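Local coordinates for protein glutamate racemase (Escherichia coli, PDB 2JFN) that belongs to the Asp/Glu/hydantoin racemase family of two-domain alpha/beta enzymes and holds a glutamic acid molecule in its pocket, at residues 164-169 and 205-210; 131-136 and 158-163; 181-186 and 212-217. All coordinates share one frame; numbering follows the deposited sequence.

Interaction 1: 164-169 and 205-210; sequences EMVELA and THFPLL. With GLU (glutamic acid), chain B.
The imidazole of His206 has Val166 over one face and the methyl of Ala169 and the amino group of the bound glutamic acid at its edge. Val166 CG1 stands 3.7 Å from the ring centroid and 9° off the ring normal, a CH-pi contact. This branch lies anti to the backbone N (chi1 178°), while its partner CG2 turns to the neighbouring aromatic ring and meets Phe207 CE2. Over one face of the Phe207 ring sits the sulfur of Met165, almost exactly central: SD is 3.6 Å from the centroid, 5° off the normal, a Met-aromatic contact. The methionine crosses the phenylalanine at about a right angle, and its CB and CG touch CE2, CB at 3.5 Å. These contacts form where the first turns of helix 163-174 pack against the loop that follows strand 199-202, in the alpha/beta fold of the racemase family; this loop carries part of the glutamic acid pocket. There the ligand N donates to His206 ND1 at 2.8 Å and to Thr205 OG1 at 2.7 Å, and Thr205 N returns a bond to ligand O at 3.0 Å. The other ring nitrogen, His206 NE2, is hydrogen-bonded to Glu170 of helix 163-174, so the imidazole is held at both nitrogens, with Val166 packed on one face. Thr205 OG1 is also bonded to Ala91 O, just past strand 87-90. Farther from the ligand, Leu210 lays CD1 against Met165 CG at 3.6 Å and CD2 against the backbone of Ala169, just before helix 211-217 begins.

Interaction 2: 131-136 and 158-163; sequences GLLATR and EMLGSA
Leu132 bonds through both its N and its O to the neighbouring parallel strand, to Glu158 and Leu160. Leu132 N donates to Glu158 O at 2.8 Å, and its own carbonyl O receives Leu160 N at 2.9 Å. Leu160 O then accepts Ala134 N at 3.1 Å, and the ladder closes with Ser162 N giving to Ala134 O at 2.7 Å. Three carbonyls also take a CA-H...O contact: Glu158 O with Gly131 CA, Leu160 O with Leu133 CA, and Ala134 O with Gly161 CA at 3.0 Å. In two of the residue pairs the side chains lie side by side and point the same way. On one face Leu133 CD2 rests 3.8 Å from Leu160 CB; on the other Leu132 CD2 meets Met159 CG at 4.0 Å. Strands 129-134 and 156-161 are the two parallel strands of a beta-alpha-beta unit whose crossover includes helix 142-150, and the axes of the short segments 131-134 and 158-161 make an angle of 14°. Helix 142-150 packs on the Leu132 and Met159 face, while Trp190 of helix 188-191 meets Leu133 and Leu160 on the other. Strand 199-202 hydrogen-bonds to the far edge of strand 129-134, making that strand internal to the sheet. Past the strand ends, Thr135 OG1 lies anti to its backbone N (chi1 -171°) and comes within 3.7 Å of Ala163 CA. Ser162 OG caps helix 163-174 by accepting Met165 N.

Interaction 3: 181-186 and 212-217; sequences DALKRI and EELLQV
Leu183 and Val217 face each other across the gap between two helices, each with its CB directed at the opposite segment. Leu183 spreads its two branches: CD1 presses on Glu213 CB at 3.5 Å, whereas CD2 reaches Leu214 CD2 at 4.1 Å, the two leucine side chains crossing at about a right angle. Its CB meets Val217 CG2 at 4.0 Å. The valine is forked over the first helix in turn. CG1, anti to the backbone N with chi1 177°, lands on Lys184 CG at 3.5 Å, and CG2 touches both that methylene and Leu183 CB. Lys184 runs past the valine on a slant and continues extended, its aliphatic root supplying the contact. Glu213 contributes apolar surface too: its CB bears on Leu183, but the chain bends at chi2 (80°) and carries the carboxylate away to Lys172 of helix 163-174, with which OE1 forms a salt bridge. Within 212-217 the carbonyl of Glu213 accepts both Gln216 N and Val217 N from one face of its plane. Leu187, in the loop after helix 180-186, also touches Leu214 and Val217, and Met165 touches Leu183 from helix 163-174. The short segment axes approach to 9.8 Å at a signed crossing angle of -63°, giving a steep helix-helix interface of small area, in which helices 180-186 and 211-217 flank the Leu133 and Leu160 face of the four-stranded parallel sheet, in the alpha/beta fold of the racemase family.

Phe207 joins interaction 1 to interaction 2: its CE1 lies 3.4 Å from Ala134 N, and Val166 CG2 is 3.6 Å from Thr135 OG1. Helix 163-174 follows directly on strand 156-161, so strand 156-161 of interaction 2 leads into the helix that backs the pocket loop. Interaction 3 adjoins the same helix, with Met165 CE 3.7 Å from Leu183 CD2, and touches interaction 2 where Ser162 OG approaches Ile186 CG2 at 3.6 Å. Distance from the ligand grows outward: interaction 1 binds glutamic acid directly, the Thr135 side chain of interaction 2 is about 4 Å from it, and the Leu214 side chain of interaction 3 about 13 Å.

Interaction 1: 164-169 and 205-210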
ATOM      1  N   GLU A 164     -12.349   1.163   8.889  1.00 29.32           N
ATOM      2  CA  GLU A 164     -11.983   1.898  10.094  1.00 29.78           C
ATOM      3  C   GLU A 164     -10.491   1.768  10.408  1.00 29.30           C
ATOM      4  O   GLU A 164      -9.851   2.713  10.877  1.00 28.77           O
ATOM      5  CB  GLU A 164     -12.799   1.396  11.285  1.00 31.44           C
ATOM      6  CG  GLU A 164     -12.595   2.224  12.544  1.00 34.82           C
ATOM      7  CD  GLU A 164     -13.460   1.762  13.702  1.00 36.46           C
ATOM      8  OE1 GLU A 164     -14.397   0.964  13.470  1.00 38.07           O
ATOM      9  OE2 GLU A 164     -13.207   2.210  14.842  1.00 37.79           O
ATOM     10  N   MET A 165      -9.931   0.593  10.152  1.00 28.45           N
ATOM     11  CA  MET A 165      -8.513   0.398  10.426  1.00 28.20           C
ATOM     12  C   MET A 165      -7.683   1.302   9.513  1.00 27.54           C
ATOM     13  O   MET A 165      -6.624   1.799   9.904  1.00 27.24           O
ATOM     14  CB  MET A 165      -8.134  -1.066  10.219  1.00 28.91           C
ATOM     15  CG  MET A 165      -6.811  -1.432  10.872  1.00 30.59           C
ATOM     16  SD  MET A 165      -6.421  -3.187  10.728  1.00 31.94           S
ATOM     17  CE  MET A 165      -7.505  -3.881  11.950  1.00 31.97           C
ATOM     18  N   VAL A 166      -8.168   1.515   8.293  1.00 26.73           N
ATOM     19  CA  VAL A 166      -7.460   2.381   7.364  1.00 26.74           C
ATOM     20  C   VAL A 166      -7.394   3.775   7.981  1.00 27.07           C
ATOM     21  O   VAL A 166      -6.357   4.431   7.947  1.00 26.02           O
ATOM     22  CB  VAL A 166      -8.181   2.463   6.005  1.00 26.61           C
ATOM     23  CG1 VAL A 166      -7.436   3.423   5.081  1.00 26.96           C
ATOM     24  CG2 VAL A 166      -8.262   1.078   5.377  1.00 26.49           C
ATOM     25  N   GLU A 167      -8.515   4.214   8.550  1.00 27.89           N
ATOM     26  CA  GLU A 167      -8.594   5.525   9.182  1.00 29.12           C
ATOM     27  C   GLU A 167      -7.685   5.622  10.398  1.00 28.28           C
ATOM     28  O   GLU A 167      -7.110   6.674  10.672  1.00 28.26           O
ATOM     29  CB  GLU A 167     -10.040   5.832   9.591  1.00 31.04           C
ATOM     30  CG  GLU A 167     -10.939   6.172   8.425  1.00 34.37           C
ATOM     31  CD  GLU A 167     -10.347   7.258   7.538  1.00 36.89           C
ATOM     32  OE1 GLU A 167      -9.859   8.280   8.076  1.00 38.46           O
ATOM     33  OE2 GLU A 167     -10.367   7.096   6.298  1.00 38.74           O
ATOM     34  N   LEU A 168      -7.559   4.524  11.133  1.00 28.21           N
ATOM     35  CA  LEU A 168      -6.699   4.513  12.304  1.00 28.05           C
ATOM     36  C   LEU A 168      -5.264   4.753  11.847  1.00 27.93           C
ATOM     37  O   LEU A 168      -4.515   5.496  12.485  1.00 28.11           O
ATOM     38  CB  LEU A 168      -6.821   3.171  13.040  1.00 28.07           C
ATOM     39  CG  LEU A 168      -8.161   2.980  13.757  1.00 28.26           C
ATOM     40  CD1 LEU A 168      -8.234   1.593  14.360  1.00 28.45           C
ATOM     41  CD2 LEU A 168      -8.312   4.043  14.833  1.00 28.49           C
ATOM     42  N   ALA A 169      -4.894   4.139  10.726  1.00 27.73           N
ATOM     43  CA  ALA A 169      -3.547   4.301  10.180  1.00 28.12           C
ATOM     44  C   ALA A 169      -3.361   5.751   9.734  1.00 28.18           C
ATOM     45  O   ALA A 169      -2.328   6.364  10.008  1.00 28.29           O
ATOM     46  CB  ALA A 169      -3.328   3.343   8.994  1.00 27.69           C
ATOM     47  N   THR A 205      -2.059  -1.760   2.305  1.00 25.96           N
ATOM     48  CA  THR A 205      -0.760  -1.142   2.573  1.00 25.54           C
ATOM     49  C   THR A 205      -0.775  -0.186   3.767  1.00 25.02           C
ATOM     50  O   THR A 205       0.276   0.231   4.255  1.00 25.08           O
ATOM     51  CB  THR A 205      -0.206  -0.412   1.319  1.00 25.97           C
ATOM     52  OG1 THR A 205      -1.039   0.707   0.996  1.00 25.47           O
ATOM     53  CG2 THR A 205      -0.173  -1.365   0.129  1.00 26.26           C
ATOM     54  N   HIS A 206      -1.965   0.164   4.242  1.00 25.00           N
ATOM     55  CA  HIS A 206      -2.070   1.032   5.416  1.00 25.50           C
ATOM     56  C   HIS A 206      -1.773   0.248   6.701  1.00 25.23           C
ATOM     57  O   HIS A 206      -1.236   0.791   7.674  1.00 24.85           O
ATOM     58  CB  HIS A 206      -3.484   1.608   5.554  1.00 25.48           C
ATOM     59  CG  HIS A 206      -3.694   2.916   4.854  1.00 25.77           C
ATOM     60  ND1 HIS A 206      -3.821   3.021   3.485  1.00 26.12           N
ATOM     61  CD2 HIS A 206      -3.841   4.170   5.343  1.00 26.12           C
ATOM     62  CE1 HIS A 206      -4.041   4.283   3.161  1.00 26.27           C
ATOM     63  NE2 HIS A 206      -4.059   5.000   4.270  1.00 25.97           N
ATOM     64  N   PHE A 207      -2.121  -1.034   6.697  1.00 25.12           N
ATOM     65  CA  PHE A 207      -1.975  -1.857   7.896  1.00 24.78           C
ATOM     66  C   PHE A 207      -0.586  -2.085   8.479  1.00 24.23           C
ATOM     67  O   PHE A 207      -0.436  -2.071   9.698  1.00 24.49           O
ATOM     68  CB  PHE A 207      -2.733  -3.182   7.696  1.00 24.50           C
ATOM     69  CG  PHE A 207      -4.220  -2.997   7.451  1.00 24.94           C
ATOM     70  CD1 PHE A 207      -5.023  -4.080   7.087  1.00 24.92           C
ATOM     71  CD2 PHE A 207      -4.814  -1.734   7.564  1.00 25.02           C
ATOM     72  CE1 PHE A 207      -6.388  -3.912   6.839  1.00 24.91           C
ATOM     73  CE2 PHE A 207      -6.179  -1.556   7.317  1.00 24.68           C
ATOM     74  CZ  PHE A 207      -6.965  -2.645   6.953  1.00 24.50           C
ATOM     75  N   PRO A 208       0.448  -2.296   7.639  1.00 24.05           N
ATOM     76  CA  PRO A 208       1.777  -2.503   8.228  1.00 23.79           C
ATOM     77  C   PRO A 208       2.169  -1.324   9.129  1.00 23.75           C
ATOM     78  O   PRO A 208       2.968  -1.472  10.054  1.00 23.71           O
ATOM     79  CB  PRO A 208       2.679  -2.620   7.001  1.00 23.37           C
ATOM     80  CG  PRO A 208       1.790  -3.297   6.013  1.00 23.62           C
ATOM     81  CD  PRO A 208       0.478  -2.536   6.182  1.00 23.52           C
ATOM     82  N   LEU A 209       1.595  -0.156   8.850  1.00 24.35           N
ATOM     83  CA  LEU A 209       1.869   1.050   9.635  1.00 24.73           C
ATOM     84  C   LEU A 209       1.363   0.891  11.070  1.00 24.96           C
ATOM     85  O   LEU A 209       1.779   1.626  11.969  1.00 25.40           O
ATOM     86  CB  LEU A 209       1.185   2.268   8.996  1.00 24.44           C
ATOM     87  CG  LEU A 209       1.659   2.665   7.599  1.00 24.17           C
ATOM     88  CD1 LEU A 209       0.792   3.790   7.069  1.00 24.39           C
ATOM     89  CD2 LEU A 209       3.121   3.085   7.660  1.00 25.04           C
ATOM     90  N   LEU A 210       0.464  -0.066  11.271  1.00 25.40           N
ATOM     91  CA  LEU A 210      -0.118  -0.334  12.587  1.00 26.09           C
ATOM     92  C   LEU A 210       0.447  -1.612  13.200  1.00 26.97           C
ATOM     93  O   LEU A 210      -0.104  -2.140  14.172  1.00 26.49           O
ATOM     94  CB  LEU A 210      -1.638  -0.478  12.466  1.00 26.08           C
ATOM     95  CG  LEU A 210      -2.430   0.757  12.020  1.00 26.43           C
ATOM     96  CD1 LEU A 210      -3.848   0.359  11.700  1.00 26.49           C
ATOM     97  CD2 LEU A 210      -2.395   1.817  13.113  1.00 26.75           C
TER
HETATM   98  N   GLU B1287      -3.536   1.819   0.989  1.00 27.57           N
HETATM   99  CA  GLU B1287      -4.874   1.224   0.926  1.00 28.20           C
HETATM  100  C   GLU B1287      -4.819   0.006   0.023  1.00 28.44           C
HETATM  101  O   GLU B1287      -3.784  -0.754   0.034  1.00 28.04           O
HETATM  102  CB  GLU B1287      -5.875   2.253   0.380  1.00 28.42           C
HETATM  103  CG  GLU B1287      -7.164   2.258   1.232  1.00 28.59           C
HETATM  104  CD  GLU B1287      -8.273   3.040   0.540  1.00 29.41           C
HETATM  105  OE1 GLU B1287      -9.443   2.698   0.685  1.00 29.10           O
HETATM  106  OE2 GLU B1287      -8.010   4.023  -0.159  1.00 28.72           O
HETATM  107  OXT GLU B1287      -5.804  -0.273  -0.738  1.00 29.50           O

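Interaction 2: 131-136 and 158-163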
ATOM      1  N   GLY A 131      -5.349 -15.563   8.405  1.00 32.38           N
ATOM      2  CA  GLY A 131      -6.251 -14.430   8.406  1.00 31.20           C
ATOM      3  C   GLY A 131      -5.866 -13.402   7.353  1.00 30.54           C
ATOM      4  O   GLY A 131      -4.694 -13.252   7.008  1.00 29.56           O
ATOM      5  N   LEU A 132      -6.865 -12.704   6.826  1.00 29.94           N
ATOM      6  CA  LEU A 132      -6.620 -11.666   5.838  1.00 29.63           C
ATOM      7  C   LEU A 132      -7.279 -10.389   6.320  1.00 29.56           C
ATOM      8  O   LEU A 132      -8.506 -10.320   6.437  1.00 29.35           O
ATOM      9  CB  LEU A 132      -7.196 -12.057   4.473  1.00 29.35           C
ATOM     10  CG  LEU A 132      -7.145 -10.982   3.369  1.00 29.67           C
ATOM     11  CD1 LEU A 132      -5.702 -10.584   3.066  1.00 28.73           C
ATOM     12  CD2 LEU A 132      -7.811 -11.528   2.107  1.00 29.83           C
ATOM     13  N   LEU A 133      -6.460  -9.395   6.643  1.00 29.49           N
ATOM     14  CA  LEU A 133      -6.966  -8.099   7.082  1.00 30.26           C
ATOM     15  C   LEU A 133      -6.833  -7.185   5.880  1.00 30.96           C
ATOM     16  O   LEU A 133      -5.734  -6.996   5.355  1.00 30.93           O
ATOM     17  CB  LEU A 133      -6.129  -7.525   8.225  1.00 29.82           C
ATOM     18  CG  LEU A 133      -6.348  -8.034   9.641  1.00 29.97           C
ATOM     19  CD1 LEU A 133      -5.437  -7.254  10.576  1.00 29.36           C
ATOM     20  CD2 LEU A 133      -7.812  -7.844  10.044  1.00 29.56           C
ATOM     21  N   ALA A 134      -7.950  -6.632   5.435  1.00 31.95           N
ATOM     22  CA  ALA A 134      -7.943  -5.736   4.291  1.00 33.61           C
ATOM     23  C   ALA A 134      -9.014  -4.690   4.516  1.00 34.73           C
ATOM     24  O   ALA A 134      -9.738  -4.739   5.508  1.00 34.36           O
ATOM     25  CB  ALA A 134      -8.236  -6.516   3.012  1.00 33.35           C
ATOM     26  N   THR A 135      -9.120  -3.733   3.605  1.00 36.55           N
ATOM     27  CA  THR A 135     -10.149  -2.732   3.768  1.00 38.50           C
ATOM     28  C   THR A 135     -11.464  -3.344   3.292  1.00 40.21           C
ATOM     29  O   THR A 135     -11.470  -4.368   2.602  1.00 39.88           O
ATOM     30  CB  THR A 135      -9.823  -1.444   2.989  1.00 38.44           C
ATOM     31  OG1 THR A 135     -10.770  -0.430   3.354  1.00 38.63           O
ATOM     32  CG2 THR A 135      -9.860  -1.688   1.491  1.00 37.99           C
ATOM     33  N   ARG A 136     -12.573  -2.719   3.671  1.00 42.42           N
ATOM     34  CA  ARG A 136     -13.893  -3.224   3.325  1.00 44.95           C
ATOM     35  C   ARG A 136     -14.074  -3.574   1.852  1.00 46.64           C
ATOM     36  O   ARG A 136     -14.627  -4.625   1.527  1.00 46.85           O
ATOM     37  CB  ARG A 136     -14.967  -2.220   3.756  1.00 44.96           C
ATOM     38  CG  ARG A 136     -16.375  -2.760   3.626  1.00 45.04           C
ATOM     39  CD  ARG A 136     -16.513  -4.078   4.379  1.00 44.89           C
ATOM     40  NE  ARG A 136     -17.721  -4.795   3.990  1.00 45.05           N
ATOM     41  CZ  ARG A 136     -18.055  -5.998   4.443  1.00 44.74           C
ATOM     42  NH1 ARG A 136     -17.268  -6.623   5.308  1.00 44.68           N
ATOM     43  NH2 ARG A 136     -19.171  -6.578   4.023  1.00 44.28           N
ATOM     44  N   GLU A 158      -9.569 -16.712   6.922  1.00 46.69           N
ATOM     45  CA  GLU A 158     -10.496 -15.917   7.712  1.00 45.32           C
ATOM     46  C   GLU A 158     -10.342 -14.476   7.241  1.00 43.98           C
ATOM     47  O   GLU A 158      -9.332 -13.836   7.527  1.00 43.50           O
ATOM     48  CB  GLU A 158     -10.147 -16.001   9.200  1.00 45.68           C
ATOM     49  CG  GLU A 158     -10.300 -17.379   9.817  1.00 46.58           C
ATOM     50  CD  GLU A 158     -11.719 -17.902   9.718  1.00 47.34           C
ATOM     51  OE1 GLU A 158     -12.660 -17.138  10.020  1.00 47.28           O
ATOM     52  OE2 GLU A 158     -11.891 -19.080   9.344  1.00 48.19           O
ATOM     53  N   MET A 159     -11.333 -13.973   6.512  1.00 42.74           N
ATOM     54  CA  MET A 159     -11.278 -12.602   6.010  1.00 41.56           C
ATOM     55  C   MET A 159     -11.895 -11.607   6.970  1.00 40.26           C
ATOM     56  O   MET A 159     -12.894 -11.895   7.626  1.00 39.98           O
ATOM     57  CB  MET A 159     -12.002 -12.470   4.671  1.00 42.39           C
ATOM     58  CG  MET A 159     -11.251 -12.991   3.466  1.00 44.11           C
ATOM     59  SD  MET A 159     -11.942 -12.245   1.964  1.00 46.60           S
ATOM     60  CE  MET A 159     -13.618 -12.917   1.994  1.00 46.03           C
ATOM     61  N   LEU A 160     -11.298 -10.426   7.033  1.00 38.69           N
ATOM     62  CA  LEU A 160     -11.798  -9.365   7.887  1.00 37.59           C
ATOM     63  C   LEU A 160     -11.492  -8.031   7.200  1.00 36.65           C
ATOM     64  O   LEU A 160     -10.338  -7.605   7.130  1.00 36.13           O
ATOM     65  CB  LEU A 160     -11.128  -9.443   9.265  1.00 37.60           C
ATOM     66  CG  LEU A 160     -11.832  -8.745  10.428  1.00 37.90           C
ATOM     67  CD1 LEU A 160     -11.190  -9.177  11.744  1.00 37.83           C
ATOM     68  CD2 LEU A 160     -11.756  -7.237  10.254  1.00 37.80           C
ATOM     69  N   GLY A 161     -12.532  -7.393   6.669  1.00 35.74           N
ATOM     70  CA  GLY A 161     -12.361  -6.118   5.990  1.00 34.53           C
ATOM     71  C   GLY A 161     -12.712  -4.970   6.916  1.00 33.81           C
ATOM     72  O   GLY A 161     -13.776  -4.973   7.535  1.00 33.71           O
ATOM     73  N   SER A 162     -11.830  -3.983   7.017  1.00 32.70           N
ATOM     74  CA  SER A 162     -12.089  -2.853   7.901  1.00 31.67           C
ATOM     75  C   SER A 162     -11.647  -1.504   7.357  1.00 31.01           C
ATOM     76  O   SER A 162     -10.454  -1.218   7.274  1.00 30.76           O
ATOM     77  CB  SER A 162     -11.410  -3.078   9.257  1.00 30.98           C
ATOM     78  OG  SER A 162     -11.536  -1.925  10.077  1.00 30.57           O
ATOM     79  N   ALA A 163     -12.617  -0.667   7.007  1.00 30.33           N
ATOM     80  CA  ALA A 163     -12.315   0.662   6.508  1.00 29.58           C
ATOM     81  C   ALA A 163     -11.858   1.507   7.702  1.00 29.44           C
ATOM     82  O   ALA A 163     -11.072   2.441   7.556  1.00 28.92           O
ATOM     83  CB  ALA A 163     -13.556   1.275   5.874  1.00 30.07           C
TER

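Interaction 3: 181-186 and 212-217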
ATOM      1  N   ASP A 181      -8.457   0.145  22.100  1.00 36.44           N
ATOM      2  CA  ASP A 181      -9.797  -0.380  22.321  1.00 36.07           C
ATOM      3  C   ASP A 181     -10.562  -0.460  21.002  1.00 34.99           C
ATOM      4  O   ASP A 181     -11.348  -1.380  20.786  1.00 34.62           O
ATOM      5  CB  ASP A 181     -10.567   0.485  23.324  1.00 37.55           C
ATOM      6  CG  ASP A 181     -10.011   0.381  24.737  1.00 38.95           C
ATOM      7  OD1 ASP A 181      -9.664  -0.740  25.171  1.00 39.74           O
ATOM      8  OD2 ASP A 181      -9.930   1.419  25.423  1.00 40.38           O
ATOM      9  N   ALA A 182     -10.334   0.511  20.123  1.00 34.20           N
ATOM     10  CA  ALA A 182     -10.992   0.521  18.820  1.00 33.44           C
ATOM     11  C   ALA A 182     -10.502  -0.686  18.018  1.00 32.88           C
ATOM     12  O   ALA A 182     -11.279  -1.354  17.344  1.00 32.37           O
ATOM     13  CB  ALA A 182     -10.669   1.821  18.077  1.00 33.26           C
ATOM     14  N   LEU A 183      -9.203  -0.963  18.101  1.00 32.52           N
ATOM     15  CA  LEU A 183      -8.622  -2.104  17.401  1.00 31.97           C
ATOM     16  C   LEU A 183      -9.177  -3.420  17.921  1.00 31.47           C
ATOM     17  O   LEU A 183      -9.524  -4.307  17.138  1.00 31.07           O
ATOM     18  CB  LEU A 183      -7.102  -2.118  17.557  1.00 32.53           C
ATOM     19  CG  LEU A 183      -6.262  -1.459  16.466  1.00 33.44           C
ATOM     20  CD1 LEU A 183      -4.783  -1.681  16.785  1.00 33.67           C
ATOM     21  CD2 LEU A 183      -6.611  -2.058  15.100  1.00 33.50           C
ATOM     22  N   LYS A 184      -9.248  -3.553  19.242  1.00 30.86           N
ATOM     23  CA  LYS A 184      -9.763  -4.774  19.851  1.00 31.16           C
ATOM     24  C   LYS A 184     -11.187  -5.034  19.386  1.00 30.89           C
ATOM     25  O   LYS A 184     -11.581  -6.177  19.166  1.00 30.37           O
ATOM     26  CB  LYS A 184      -9.743  -4.664  21.380  1.00 31.63           C
ATOM     27  CG  LYS A 184      -8.353  -4.637  21.982  1.00 32.93           C
ATOM     28  CD  LYS A 184      -8.402  -4.354  23.476  1.00 33.75           C
ATOM     29  CE  LYS A 184      -7.004  -4.187  24.046  1.00 34.92           C
ATOM     30  NZ  LYS A 184      -7.041  -3.788  25.491  1.00 35.78           N
ATOM     31  N   ARG A 185     -11.956  -3.961  19.252  1.00 30.97           N
ATOM     32  CA  ARG A 185     -13.341  -4.067  18.816  1.00 31.66           C
ATOM     33  C   ARG A 185     -13.379  -4.578  17.381  1.00 30.92           C
ATOM     34  O   ARG A 185     -14.124  -5.503  17.051  1.00 30.74           O
ATOM     35  CB  ARG A 185     -14.018  -2.695  18.903  1.00 32.95           C
ATOM     36  CG  ARG A 185     -15.467  -2.695  18.441  1.00 35.19           C
ATOM     37  CD  ARG A 185     -16.346  -3.539  19.358  1.00 36.95           C
ATOM     38  NE  ARG A 185     -17.661  -3.762  18.762  1.00 38.48           N
ATOM     39  CZ  ARG A 185     -17.874  -4.538  17.705  1.00 39.27           C
ATOM     40  NH1 ARG A 185     -16.861  -5.174  17.127  1.00 39.25           N
ATOM     41  NH2 ARG A 185     -19.099  -4.667  17.213  1.00 40.18           N
ATOM     42  N   ILE A 186     -12.564  -3.971  16.527  1.00 30.14           N
ATOM     43  CA  ILE A 186     -12.509  -4.380  15.131  1.00 29.32           C
ATOM     44  C   ILE A 186     -12.096  -5.850  15.031  1.00 28.71           C
ATOM     45  O   ILE A 186     -12.648  -6.605  14.232  1.00 28.31           O
ATOM     46  CB  ILE A 186     -11.495  -3.509  14.343  1.00 29.04           C
ATOM     47  CG1 ILE A 186     -11.974  -2.051  14.320  1.00 29.51           C
ATOM     48  CG2 ILE A 186     -11.326  -4.054  12.926  1.00 29.20           C
ATOM     49  CD1 ILE A 186     -10.978  -1.080  13.690  1.00 29.37           C
ATOM     50  N   GLU A 212       2.848  -2.386  15.279  1.00 30.23           N
ATOM     51  CA  GLU A 212       3.013  -2.385  16.732  1.00 31.41           C
ATOM     52  C   GLU A 212       1.679  -2.534  17.455  1.00 30.99           C
ATOM     53  O   GLU A 212       1.525  -3.399  18.319  1.00 30.68           O
ATOM     54  CB  GLU A 212       3.722  -1.106  17.193  1.00 33.48           C
ATOM     55  CG  GLU A 212       4.171  -1.149  18.649  1.00 36.83           C
ATOM     56  CD  GLU A 212       5.443  -0.347  18.903  1.00 38.98           C
ATOM     57  OE1 GLU A 212       6.504  -0.700  18.335  1.00 40.36           O
ATOM     58  OE2 GLU A 212       5.386   0.638  19.670  1.00 40.67           O
ATOM     59  N   GLU A 213       0.713  -1.694  17.090  1.00 30.23           N
ATOM     60  CA  GLU A 213      -0.605  -1.740  17.700  1.00 29.95           C
ATOM     61  C   GLU A 213      -1.275  -3.099  17.489  1.00 29.41           C
ATOM     62  O   GLU A 213      -1.881  -3.646  18.412  1.00 29.01           O
ATOM     63  CB  GLU A 213      -1.501  -0.640  17.120  1.00 30.26           C
ATOM     64  CG  GLU A 213      -1.115   0.788  17.493  1.00 31.58           C
ATOM     65  CD  GLU A 213       0.039   1.354  16.673  1.00 32.64           C
ATOM     66  OE1 GLU A 213       0.487   0.700  15.705  1.00 32.86           O
ATOM     67  OE2 GLU A 213       0.492   2.471  17.001  1.00 33.12           O
ATOM     68  N   LEU A 214      -1.180  -3.634  16.271  1.00 28.84           N
ATOM     69  CA  LEU A 214      -1.789  -4.929  15.964  1.00 28.43           C
ATOM     70  C   LEU A 214      -1.207  -6.042  16.822  1.00 28.83           C
ATOM     71  O   LEU A 214      -1.933  -6.910  17.302  1.00 27.87           O
ATOM     72  CB  LEU A 214      -1.604  -5.281  14.486  1.00 28.13           C
ATOM     73  CG  LEU A 214      -2.465  -4.479  13.502  1.00 27.63           C
ATOM     74  CD1 LEU A 214      -2.030  -4.768  12.072  1.00 27.49           C
ATOM     75  CD2 LEU A 214      -3.939  -4.836  13.712  1.00 27.85           C
ATOM     76  N   LEU A 215       0.103  -6.010  17.018  1.00 29.30           N
ATOM     77  CA  LEU A 215       0.759  -7.032  17.814  1.00 30.96           C
ATOM     78  C   LEU A 215       0.401  -6.951  19.296  1.00 31.93           C
ATOM     79  O   LEU A 215       0.545  -7.928  20.024  1.00 32.43           O
ATOM     80  CB  LEU A 215       2.273  -6.950  17.610  1.00 30.54           C
ATOM     81  CG  LEU A 215       2.682  -7.378  16.196  1.00 30.81           C
ATOM     82  CD1 LEU A 215       4.170  -7.194  16.000  1.00 30.80           C
ATOM     83  CD2 LEU A 215       2.293  -8.834  15.978  1.00 30.46           C
ATOM     84  N   GLN A 216      -0.073  -5.794  19.746  1.00 33.13           N
ATOM     85  CA  GLN A 216      -0.455  -5.650  21.146  1.00 34.56           C
ATOM     86  C   GLN A 216      -1.854  -6.212  21.372  1.00 34.80           C
ATOM     87  O   GLN A 216      -2.181  -6.676  22.464  1.00 35.06           O
ATOM     88  CB  GLN A 216      -0.440  -4.177  21.569  1.00 35.66           C
ATOM     89  CG  GLN A 216       0.909  -3.488  21.470  1.00 37.89           C
ATOM     90  CD  GLN A 216       0.876  -2.076  22.028  1.00 39.33           C
ATOM     91  OE1 GLN A 216       0.793  -1.881  23.243  1.00 41.09           O
ATOM     92  NE2 GLN A 216       0.928  -1.083  21.145  1.00 39.66           N
ATOM     93  N   VAL A 217      -2.674  -6.175  20.329  1.00 34.71           N
ATOM     94  CA  VAL A 217      -4.051  -6.643  20.406  1.00 35.07           C
ATOM     95  C   VAL A 217      -4.250  -8.094  19.987  1.00 35.24           C
ATOM     96  O   VAL A 217      -5.037  -8.816  20.596  1.00 34.92           O
ATOM     97  CB  VAL A 217      -4.971  -5.741  19.538  1.00 35.06           C
ATOM     98  CG1 VAL A 217      -6.401  -6.258  19.554  1.00 35.49           C
ATOM     99  CG2 VAL A 217      -4.919  -4.320  20.053  1.00 35.11           C
TER